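Local coordinates for protein glycoside Hydrolase (Bacteroides uniformis, PDB 5T99) that probably hydrolyses galactose-containing oligosaccharides released from agarose, as a family 2 glycoside hydrolase that binds the inhibitor galacto-isofagomine, at residues A329-L334 with L357-R362. Residues are numbered along the deposited sequence; the frame is centred on the assembly and turned at random. Where two conformers were deposited one is given.
Sequences ADERKL and LDLCDR
Leu359 pushes its isobutyl group against the flank of helix 327-339, where its two methyls part company. CD1 lies 3.4 Å from CB of Asp330 and equally near the backbone N of Glu331, while CD2 rests 4.0 Å from Glu331 CB, beside the methylene stem of that side chain. A branched residue suits this place because its forked end reaches both spots at once. Leu334, one turn on, brings its CD1 to 3.7 Å from CB of Leu359. The compact thiol of Cys360 adds a looser apolar contact, its SG 4.1 Å from Leu334 CD1; Phe356 and Met363 also touch Leu334.

The axes of 329-334 and 357-362 approach to 9.9 Å, with their N-to-C directions 43° apart; their parent helices are successive outer helices of the TIM barrel, joined through strand 344-346.

The charged pair lies at the margin. Glu331, with CG anti to its own N (chi1 -170°) and an extended chain, carries its carboxylate past Leu359. In one of two modelled conformers of Arg362, OE2 forms a long salt bridge of 3.3 Å with NH1, at the guanidinium edge and with the planes 54° apart, so a constant link is doubtful. The same carboxylate has a second salt bridge, from OE1 to Arg328 NH1. Asp330 is buried: its CB faces Leu359, and its OD1 is hydrogen-bonded to Asn318.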
loop_
_atom_site.group_PDB
_atom_site.type_symbol
_atom_site.label_atom_id
_atom_site.label_comp_id
_atom_site.label_asym_id
_atom_site.label_seq_id
_atom_site.Cartn_x
_atom_site.Cartn_y
_atom_site.Cartn_z
ATOM N N ALA A 329 -3.721 -7.481 6.076
ATOM C CA ALA A 329 -2.966 -6.306 6.540
ATOM C C ALA A 329 -3.170 -5.107 5.615
ATOM O O ALA A 329 -3.453 -4.005 6.083
ATOM C CB ALA A 329 -1.478 -6.629 6.655
ATOM N N ASP A 330 -3.031 -5.340 4.305
ATOM C CA ASP A 330 -3.248 -4.285 3.291
ATOM C C ASP A 330 -4.703 -3.814 3.267
ATOM O O ASP A 330 -4.956 -2.612 3.246
ATOM C CB ASP A 330 -2.828 -4.741 1.878
ATOM C CG ASP A 330 -1.316 -4.665 1.633
ATOM O OD1 ASP A 330 -0.570 -4.096 2.433
ATOM O OD2 ASP A 330 -0.866 -5.168 0.595
ATOM N N GLU A 331 -5.646 -4.750 3.292
ATOM C CA GLU A 331 -7.065 -4.405 3.295
ATOM C C GLU A 331 -7.412 -3.475 4.463
ATOM O O GLU A 331 -8.042 -2.441 4.275
ATOM C CB GLU A 331 -7.931 -5.664 3.349
ATOM C CG GLU A 331 -9.411 -5.392 3.110
ATOM C CD GLU A 331 -10.288 -6.619 3.312
ATOM O OE1 GLU A 331 -10.069 -7.393 4.272
ATOM O OE2 GLU A 331 -11.223 -6.788 2.507
ATOM N N ARG A 332 -6.982 -3.856 5.659
ATOM C CA ARG A 332 -7.179 -3.047 6.864
ATOM C C ARG A 332 -6.603 -1.641 6.703
ATOM O O ARG A 332 -7.291 -0.641 6.971
ATOM C CB ARG A 332 -6.538 -3.737 8.065
ATOM C CG ARG A 332 -6.570 -2.945 9.357
ATOM C CD ARG A 332 -6.057 -3.800 10.492
ATOM N NE ARG A 332 -5.926 -3.059 11.737
ATOM C CZ ARG A 332 -4.829 -2.427 12.162
ATOM N NH1 ARG A 332 -3.703 -2.390 11.439
ATOM N NH2 ARG A 332 -4.862 -1.822 13.345
ATOM N N LYS A 333 -5.353 -1.573 6.260
ATOM C CA LYS A 333 -4.695 -0.287 5.988
ATOM C C LYS A 333 -5.517 0.578 5.028
ATOM O O LYS A 333 -5.775 1.727 5.309
ATOM C CB LYS A 333 -3.285 -0.520 5.441
ATOM C CG LYS A 333 -2.474 0.747 5.254
ATOM C CD LYS A 333 -0.980 0.468 5.206
ATOM C CE LYS A 333 -0.580 -0.378 4.011
ATOM N NZ LYS A 333 0.881 -0.672 4.040
ATOM N N LEU A 334 -5.969 0.003 3.925
ATOM C CA LEU A 334 -6.781 0.744 2.954
ATOM C C LEU A 334 -8.160 1.129 3.498
ATOM O O LEU A 334 -8.634 2.245 3.240
ATOM C CB LEU A 334 -6.897 -0.042 1.637
ATOM C CG LEU A 334 -5.557 -0.215 0.901
ATOM C CD1 LEU A 334 -5.716 -1.127 -0.294
ATOM C CD2 LEU A 334 -4.996 1.125 0.447
ATOM N N LEU A 357 -2.699 -3.812 -5.261
ATOM C CA LEU A 357 -3.451 -3.211 -6.377
ATOM C C LEU A 357 -4.793 -3.887 -6.613
ATOM O O LEU A 357 -5.759 -3.207 -6.974
ATOM C CB LEU A 357 -2.625 -3.193 -7.670
ATOM C CG LEU A 357 -1.382 -2.297 -7.585
ATOM C CD1 LEU A 357 -0.518 -2.463 -8.813
ATOM C CD2 LEU A 357 -1.740 -0.829 -7.399
ATOM N N ASP A 358 -4.868 -5.204 -6.394
ATOM C CA ASP A 358 -6.158 -5.897 -6.437
ATOM C C ASP A 358 -7.114 -5.303 -5.412
ATOM O O ASP A 358 -8.291 -5.134 -5.705
ATOM C CB ASP A 358 -6.019 -7.409 -6.222
ATOM C CG ASP A 358 -5.370 -8.113 -7.397
ATOM O OD1 ASP A 358 -5.464 -7.610 -8.542
ATOM O OD2 ASP A 358 -4.759 -9.181 -7.175
ATOM N N LEU A 359 -6.610 -4.946 -4.233
ATOM C CA LEU A 359 -7.447 -4.328 -3.202
ATOM C C LEU A 359 -7.925 -2.954 -3.623
ATOM O O LEU A 359 -9.107 -2.636 -3.476
ATOM C CB LEU A 359 -6.720 -4.275 -1.848
ATOM C CG LEU A 359 -6.533 -5.649 -1.177
ATOM C CD1 LEU A 359 -5.524 -5.576 -0.037
ATOM C CD2 LEU A 359 -7.863 -6.168 -0.657
ATOM N N CYS A 360 -7.019 -2.147 -4.164
ATOM C CA CYS A 360 -7.372 -0.808 -4.665
ATOM C C CYS A 360 -8.463 -0.897 -5.722
ATOM O O CYS A 360 -9.428 -0.136 -5.668
ATOM C CB CYS A 360 -6.142 -0.074 -5.236
ATOM S SG CYS A 360 -4.896 0.389 -3.999
ATOM N N ASP A 361 -8.312 -1.832 -6.661
ATOM C CA ASP A 361 -9.357 -2.143 -7.652
ATOM C C ASP A 361 -10.706 -2.431 -6.959
ATOM O O ASP A 361 -11.715 -1.773 -7.247
ATOM C CB ASP A 361 -8.986 -3.367 -8.511
ATOM C CG ASP A 361 -7.794 -3.134 -9.438
ATOM O OD1 ASP A 361 -7.420 -1.984 -9.706
ATOM O OD2 ASP A 361 -7.234 -4.142 -9.929
ATOM N N ARG A 362 -10.693 -3.411 -6.051
ATOM C CA ARG A 362 -11.888 -3.834 -5.304
ATOM C C ARG A 362 -12.500 -2.757 -4.408
ATOM O O ARG A 362 -13.705 -2.760 -4.193
ATOM C CB ARG A 362 -11.582 -5.070 -4.453
ATOM C CG ARG A 362 -12.158 -6.352 -5.021
ATOM C CD ARG A 362 -11.575 -7.608 -4.382
ATOM N NE ARG A 362 -11.220 -7.458 -2.970
ATOM C CZ ARG A 362 -12.076 -7.534 -1.955
ATOM N NH1 ARG A 362 -11.633 -7.387 -0.714
ATOM N NH2 ARG A 362 -13.371 -7.740 -2.179
#